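Local coordinates for conserved hypothetical protein (Caulobacter vibrioides, PDB 1XFJ), which probably acts as a purine nucleoside phosphorylase of the YfiH/LACC1 family, cleaving inosine and methylthioadenosine with phosphate and also deaminating adenosine, at residues A[38-42]-A[43-47]; A[176-179]-A[180-184]. One frame throughout, in Å; residues are numbered along the deposited sequence.

Both interactions are local, each within one continuous run of chain, yet they sit about 32 Å apart between centres, with nearest atoms about 22 Å apart, and share no element of the fold. Interaction 1 (38-47) is a turn in the loop between strand 20-25 and helix 49-62, held by polar groups: the buried N40 amide and D47 carboxylate and the partly exposed S45 hydroxyl. Interaction 2 (176-184) lies farther from the chain's centre, on helix 176-185, where backbone bonds set the spacing and a buried pair of phenylalanines faces inward while polar residues occupy the outer side. Side-chain polarity shapes the irregular loop; aromatic packing seats the regular helix.

Interaction 1 (A[38-42]-A[43-47])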
ATOM      1  N   SER A  38       0.184  12.201 -14.759  1.00 14.94           N
ATOM      2  CA  SER A  38      -0.179  12.978 -13.582  1.00 12.20           C
ATOM      3  C   SER A  38       0.585  12.509 -12.349  1.00  8.00           C
ATOM      4  O   SER A  38       1.747  12.845 -12.109  1.00  9.00           O
ATOM      5  CB  SER A  38      -1.686  12.901 -13.334  1.00 13.14           C
ATOM      6  OG  SER A  38      -2.204  14.158 -12.934  1.00 20.00           O
ATOM      7  N   LEU A  39      -0.140  11.869 -11.380  1.00  7.65           N
ATOM      8  CA  LEU A  39       0.409  11.597 -10.049  1.00  3.01           C
ATOM      9  C   LEU A  39       1.302  10.397  -9.754  1.00  4.01           C
ATOM     10  O   LEU A  39       0.983   9.567  -8.899  1.00  4.56           O
ATOM     11  CB  LEU A  39      -0.735  11.631  -9.036  1.00  3.74           C
ATOM     12  CG  LEU A  39      -0.378  12.123  -7.632  1.00  3.10           C
ATOM     13  CD1 LEU A  39       0.075  13.577  -7.691  1.00  5.87           C
ATOM     14  CD2 LEU A  39      -1.598  11.988  -6.730  1.00  3.68           C
ATOM     15  N   ASN A  40       2.450  10.345 -10.418  1.00  3.07           N
ATOM     16  CA  ASN A  40       3.409   9.267 -10.215  1.00  3.16           C
ATOM     17  C   ASN A  40       4.410   9.638  -9.121  1.00  4.04           C
ATOM     18  O   ASN A  40       5.123  10.638  -9.235  1.00  5.52           O
ATOM     19  CB  ASN A  40       4.145   8.984 -11.527  1.00  3.14           C
ATOM     20  CG  ASN A  40       5.317   8.046 -11.345  1.00  3.11           C
ATOM     21  OD1 ASN A  40       5.243   7.083 -10.581  1.00  3.10           O
ATOM     22  ND2 ASN A  40       6.406   8.314 -12.063  1.00  3.06           N
ATOM     23  N   VAL A  41       4.473   8.826  -8.068  1.00  4.58           N
ATOM     24  CA  VAL A  41       5.382   9.098  -6.956  1.00  4.56           C
ATOM     25  C   VAL A  41       6.611   8.188  -6.933  1.00  5.58           C
ATOM     26  O   VAL A  41       7.416   8.247  -5.999  1.00  3.56           O
ATOM     27  CB  VAL A  41       4.653   8.967  -5.592  1.00  5.25           C
ATOM     28  CG1 VAL A  41       3.509   9.970  -5.512  1.00  5.63           C
ATOM     29  CG2 VAL A  41       4.137   7.547  -5.407  1.00  5.74           C
ATOM     30  N   GLY A  42       6.764   7.366  -7.968  1.00  4.29           N
ATOM     31  CA  GLY A  42       7.889   6.446  -8.039  1.00  5.80           C
ATOM     32  C   GLY A  42       9.264   7.034  -8.306  1.00  5.69           C
ATOM     33  O   GLY A  42       9.621   7.320  -9.452  1.00  4.87           O
ATOM     34  N   ARG A  43      10.050   7.210  -7.247  1.00  5.09           N
ATOM     35  CA  ARG A  43      11.397   7.751  -7.392  1.00  6.48           C
ATOM     36  C   ARG A  43      12.310   6.764  -8.124  1.00  7.87           C
ATOM     37  O   ARG A  43      13.342   7.149  -8.682  1.00  8.27           O
ATOM     38  CB  ARG A  43      11.982   8.077  -6.015  1.00  8.25           C
ATOM     39  CG  ARG A  43      11.531   9.415  -5.458  1.00  9.51           C
ATOM     40  CD  ARG A  43      12.066   9.626  -4.055  1.00 13.00           C
ATOM     41  NE  ARG A  43      11.910  11.008  -3.610  1.00 14.39           N
ATOM     42  CZ  ARG A  43      12.236  11.438  -2.396  1.00 16.23           C
ATOM     43  NH1 ARG A  43      12.729  10.588  -1.504  1.00 13.26           N
ATOM     44  NH2 ARG A  43      12.085  12.718  -2.079  1.00 16.76           N
ATOM     45  N   GLY A  44      11.919   5.495  -8.128  1.00  7.99           N
ATOM     46  CA  GLY A  44      12.720   4.479  -8.789  1.00  8.99           C
ATOM     47  C   GLY A  44      12.249   4.197 -10.202  1.00  8.44           C
ATOM     48  O   GLY A  44      12.772   3.302 -10.869  1.00 11.05           O
ATOM     49  N   SER A  45      11.261   4.959 -10.660  1.00  6.39           N
ATOM     50  CA  SER A  45      10.712   4.781 -12.002  1.00  7.18           C
ATOM     51  C   SER A  45      11.565   5.499 -13.042  1.00  6.33           C
ATOM     52  O   SER A  45      12.558   6.144 -12.705  1.00  8.41           O
ATOM     53  CB  SER A  45       9.277   5.312 -12.066  1.00  7.17           C
ATOM     54  OG  SER A  45       9.251   6.728 -12.015  1.00  5.82           O
ATOM     55  N   GLN A  46      11.168   5.389 -14.305  1.00  5.37           N
ATOM     56  CA  GLN A  46      11.898   6.019 -15.397  1.00  6.71           C
ATOM     57  C   GLN A  46      11.271   7.344 -15.831  1.00  5.62           C
ATOM     58  O   GLN A  46      11.577   7.876 -16.897  1.00  6.54           O
ATOM     59  CB  GLN A  46      11.996   5.041 -16.573  1.00  6.15           C
ATOM     60  CG  GLN A  46      12.953   3.882 -16.292  1.00  8.00           C
ATOM     61  CD  GLN A  46      12.846   2.749 -17.297  1.00 12.36           C
ATOM     62  OE1 GLN A  46      11.904   1.957 -17.262  1.00 12.74           O
ATOM     63  NE2 GLN A  46      13.811   2.671 -18.202  1.00 13.68           N
ATOM     64  N   ASP A  47      10.401   7.874 -14.977  1.00  5.44           N
ATOM     65  CA  ASP A  47       9.720   9.145 -15.228  1.00  3.76           C
ATOM     66  C   ASP A  47      10.719  10.270 -14.950  1.00  4.88           C
ATOM     67  O   ASP A  47      11.820  10.012 -14.461  1.00  4.78           O
ATOM     68  CB  ASP A  47       8.519   9.253 -14.279  1.00  5.05           C
ATOM     69  CG  ASP A  47       7.617  10.440 -14.580  1.00  6.34           C
ATOM     70  OD1 ASP A  47       7.824  11.132 -15.596  1.00  4.89           O
ATOM     71  OD2 ASP A  47       6.680  10.672 -13.785  1.00  7.24           O
TER
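N40 and D47 both carry CG opposite the backbone N (chi1 170° and -172°), and these torsions bring the amide of one to the carboxylate of the other across a type I beta turn, G42 to S45. The two side chains run past one another head to tail with their flat groups nearly coplanar, so N40 ND2 donates in its own amide plane to the anti lone pair of D47 OD2, 2.9 Å away and almost straight. N40 ND2 also donates to S45 OG at 3.3 Å, again in the amide plane, and OG passes the chain of bonds on by donating to G42 O. With both N-H groups used, the amide's rotation is fixed.

Asparagine suits this place because its other end works as well. N40 OD1 accepts from G42 N at 3.0 Å, closing an Asx turn, although the donor stands above the carbonyl plane; R252 N also donates to this oxygen. The buried carboxylate of D47 is shared too, since S32 OG bonds to OD2. The loop is thereby tied to S32 just upstream and to R252 near the C-terminus, while the side chains of both N40 and D47 touch V52 of helix 49-62.

G42 opens the turn, its N serving N40 and its O serving S45, and R43 and G44 form the corners. The extended chain of R43 carries NE to a salt bridge with E53 of helix 49-62. S45 is short enough to fold back over the turn: chi1 of 72° places its hydroxyl between its own backbone N and carbonyl carbon. Two donors of S45 therefore grip G42 O, the backbone N at 3.1 Å from above the carbonyl plane and OG, only slightly tilted from that plane, at 2.7 Å.

Interaction 2 (A[176-179]-A[180-184]); sequences LEFL and HRFEA
F178 and F182, one helical turn apart on helix 176-185, form the tightly packed face of this contact. Their rings make an offset, near-parallel pair with little overlap, the planes 23° apart and the centroids of the F178 and F182 rings separated by 4.9 Å; F182 CE1 sits over one face of F178, 3.5 Å from F178 CZ. F178 has CG opposite its backbone N (chi1 -173°), which swings the end of its ring toward the next turn although its CB points away. Large flat side chains suit this buried side, where W134 and F204 meet F178 edge-to-face, and F209 meets F182 in the same way.

Backbone bonds of the i to i+4 pattern set the spacing beneath. F182 N donates to F178 O at 3.2 Å, and E183 N to L179 O at 2.9 Å. L179, also buried, lies on another side of the helix, touching F193 and R202. The E183 chain lies across it, with E183 CG near L179 O and L179 CD1 packed against E183 CD at 3.6 Å.

The looser, more polar part belongs to the exposed E177 and H180. Here H180 lays one ring face over L176 O, with H180 ND1 3.1 Å from that oxygen at too poor an angle for a hydrogen bond. R181 is at the margin, touching W134 and L138; it bends at chi3 (-62°), bringing its guanidinium back over E177 O. R181 NH1 is 4.0 Å from F178 CD1, the two planes nearly perpendicular. E177 OE2 stays 5.8 Å from R181 NH1, so any attraction between these opposite charges is probably weak; OE2 instead accepts a weak bond from F178 N. Apolar contact and backbone bonds, rather than ion pairing, thus hold this turn of helix together.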
ATOM      1  N   LEU A 176       0.386 -22.109 -11.583  1.00  7.64           N
ATOM      2  CA  LEU A 176       0.365 -23.184 -10.596  1.00  7.44           C
ATOM      3  C   LEU A 176       1.519 -23.168  -9.595  1.00  6.41           C
ATOM      4  O   LEU A 176       1.374 -23.648  -8.471  1.00  6.12           O
ATOM      5  CB  LEU A 176       0.314 -24.540 -11.307  1.00  8.11           C
ATOM      6  CG  LEU A 176      -0.924 -24.800 -12.173  1.00  8.19           C
ATOM      7  CD1 LEU A 176      -0.789 -26.145 -12.867  1.00  9.72           C
ATOM      8  CD2 LEU A 176      -2.179 -24.775 -11.311  1.00  9.59           C
ATOM      9  N   GLU A 177       2.667 -22.628  -9.989  1.00  6.28           N
ATOM     10  CA  GLU A 177       3.797 -22.564  -9.069  1.00  6.73           C
ATOM     11  C   GLU A 177       3.446 -21.566  -7.969  1.00  5.73           C
ATOM     12  O   GLU A 177       3.842 -21.728  -6.814  1.00  4.53           O
ATOM     13  CB  GLU A 177       5.066 -22.116  -9.800  1.00  9.53           C
ATOM     14  CG  GLU A 177       5.013 -20.700 -10.359  1.00 16.78           C
ATOM     15  CD  GLU A 177       3.899 -20.503 -11.374  1.00 19.21           C
ATOM     16  OE1 GLU A 177       3.858 -21.256 -12.372  1.00 22.18           O
ATOM     17  OE2 GLU A 177       3.065 -19.595 -11.172  1.00 20.36           O
ATOM     18  N   PHE A 178       2.691 -20.538  -8.349  1.00  5.81           N
ATOM     19  CA  PHE A 178       2.240 -19.489  -7.435  1.00  6.34           C
ATOM     20  C   PHE A 178       1.237 -20.111  -6.468  1.00  4.46           C
ATOM     21  O   PHE A 178       1.348 -19.964  -5.250  1.00  4.21           O
ATOM     22  CB  PHE A 178       1.564 -18.371  -8.233  1.00  6.05           C
ATOM     23  CG  PHE A 178       1.195 -17.163  -7.414  1.00  7.09           C
ATOM     24  CD1 PHE A 178       2.012 -16.035  -7.405  1.00  7.93           C
ATOM     25  CD2 PHE A 178       0.012 -17.137  -6.682  1.00  7.78           C
ATOM     26  CE1 PHE A 178       1.651 -14.897  -6.682  1.00  7.55           C
ATOM     27  CE2 PHE A 178      -0.359 -16.008  -5.957  1.00  8.52           C
ATOM     28  CZ  PHE A 178       0.464 -14.883  -5.958  1.00  8.49           C
ATOM     29  N   LEU A 179       0.254 -20.809  -7.029  1.00  4.57           N
ATOM     30  CA  LEU A 179      -0.774 -21.482  -6.239  1.00  3.63           C
ATOM     31  C   LEU A 179      -0.153 -22.428  -5.221  1.00  4.63           C
ATOM     32  O   LEU A 179      -0.453 -22.377  -4.026  1.00  3.30           O
ATOM     33  CB  LEU A 179      -1.692 -22.293  -7.158  1.00  3.02           C
ATOM     34  CG  LEU A 179      -2.564 -23.309  -6.411  1.00  3.02           C
ATOM     35  CD1 LEU A 179      -3.601 -22.567  -5.585  1.00  3.68           C
ATOM     36  CD2 LEU A 179      -3.228 -24.253  -7.398  1.00  4.31           C
ATOM     37  N   HIS A 180       0.718 -23.299  -5.709  1.00  4.71           N
ATOM     38  CA  HIS A 180       1.364 -24.279  -4.854  1.00  4.84           C
ATOM     39  C   HIS A 180       2.242 -23.647  -3.782  1.00  5.84           C
ATOM     40  O   HIS A 180       2.321 -24.158  -2.666  1.00  5.18           O
ATOM     41  CB  HIS A 180       2.153 -25.258  -5.721  1.00  5.04           C
ATOM     42  CG  HIS A 180       1.288 -26.053  -6.651  1.00  4.95           C
ATOM     43  ND1 HIS A 180       1.768 -26.636  -7.805  1.00  5.74           N
ATOM     44  CD2 HIS A 180      -0.033 -26.350  -6.603  1.00  5.69           C
ATOM     45  CE1 HIS A 180       0.780 -27.252  -8.429  1.00  5.03           C
ATOM     46  NE2 HIS A 180      -0.324 -27.094  -7.721  1.00  5.22           N
ATOM     47  N   ARG A 181       2.888 -22.530  -4.105  1.00  4.74           N
ATOM     48  CA  ARG A 181       3.735 -21.855  -3.126  1.00  5.32           C
ATOM     49  C   ARG A 181       2.884 -21.431  -1.932  1.00  4.30           C
ATOM     50  O   ARG A 181       3.260 -21.649  -0.781  1.00  3.83           O
ATOM     51  CB  ARG A 181       4.401 -20.621  -3.743  1.00  9.27           C
ATOM     52  CG  ARG A 181       5.334 -19.893  -2.783  1.00 13.55           C
ATOM     53  CD  ARG A 181       5.930 -18.636  -3.402  1.00 17.11           C
ATOM     54  NE  ARG A 181       6.741 -18.927  -4.581  1.00 19.56           N
ATOM     55  CZ  ARG A 181       6.415 -18.572  -5.820  1.00 21.74           C
ATOM     56  NH1 ARG A 181       5.289 -17.908  -6.052  1.00 21.33           N
ATOM     57  NH2 ARG A 181       7.218 -18.881  -6.830  1.00 23.18           N
ATOM     58  N   PHE A 182       1.736 -20.822  -2.210  1.00  4.29           N
ATOM     59  CA  PHE A 182       0.843 -20.380  -1.142  1.00  4.64           C
ATOM     60  C   PHE A 182       0.230 -21.543  -0.374  1.00  3.63           C
ATOM     61  O   PHE A 182       0.160 -21.514   0.855  1.00  4.59           O
ATOM     62  CB  PHE A 182      -0.279 -19.499  -1.700  1.00  6.19           C
ATOM     63  CG  PHE A 182       0.086 -18.046  -1.788  1.00  5.75           C
ATOM     64  CD1 PHE A 182       0.951 -17.590  -2.776  1.00  6.19           C
ATOM     65  CD2 PHE A 182      -0.393 -17.143  -0.844  1.00  4.74           C
ATOM     66  CE1 PHE A 182       1.345 -16.254  -2.824  1.00  5.65           C
ATOM     67  CE2 PHE A 182      -0.006 -15.802  -0.881  1.00  5.76           C
ATOM     68  CZ  PHE A 182       0.866 -15.358  -1.873  1.00  6.09           C
ATOM     69  N   GLU A 183      -0.224 -22.565  -1.091  1.00  4.21           N
ATOM     70  CA  GLU A 183      -0.836 -23.712  -0.432  1.00  4.49           C
ATOM     71  C   GLU A 183       0.146 -24.429   0.483  1.00  6.03           C
ATOM     72  O   GLU A 183      -0.230 -24.919   1.550  1.00  4.07           O
ATOM     73  CB  GLU A 183      -1.384 -24.698  -1.465  1.00  3.94           C
ATOM     74  CG  GLU A 183      -2.526 -24.141  -2.301  1.00  5.44           C
ATOM     75  CD  GLU A 183      -3.220 -25.207  -3.125  1.00  4.75           C
ATOM     76  OE1 GLU A 183      -2.517 -26.045  -3.726  1.00  3.99           O
ATOM     77  OE2 GLU A 183      -4.467 -25.202  -3.179  1.00  5.03           O
ATOM     78  N   ALA A 184       1.405 -24.478   0.066  1.00  6.06           N
ATOM     79  CA  ALA A 184       2.440 -25.144   0.842  1.00  6.94           C
ATOM     80  C   ALA A 184       2.980 -24.293   1.989  1.00  8.35           C
ATOM     81  O   ALA A 184       3.117 -24.775   3.114  1.00  8.94           O
ATOM     82  CB  ALA A 184       3.588 -25.558  -0.080  1.00  7.87           C
TER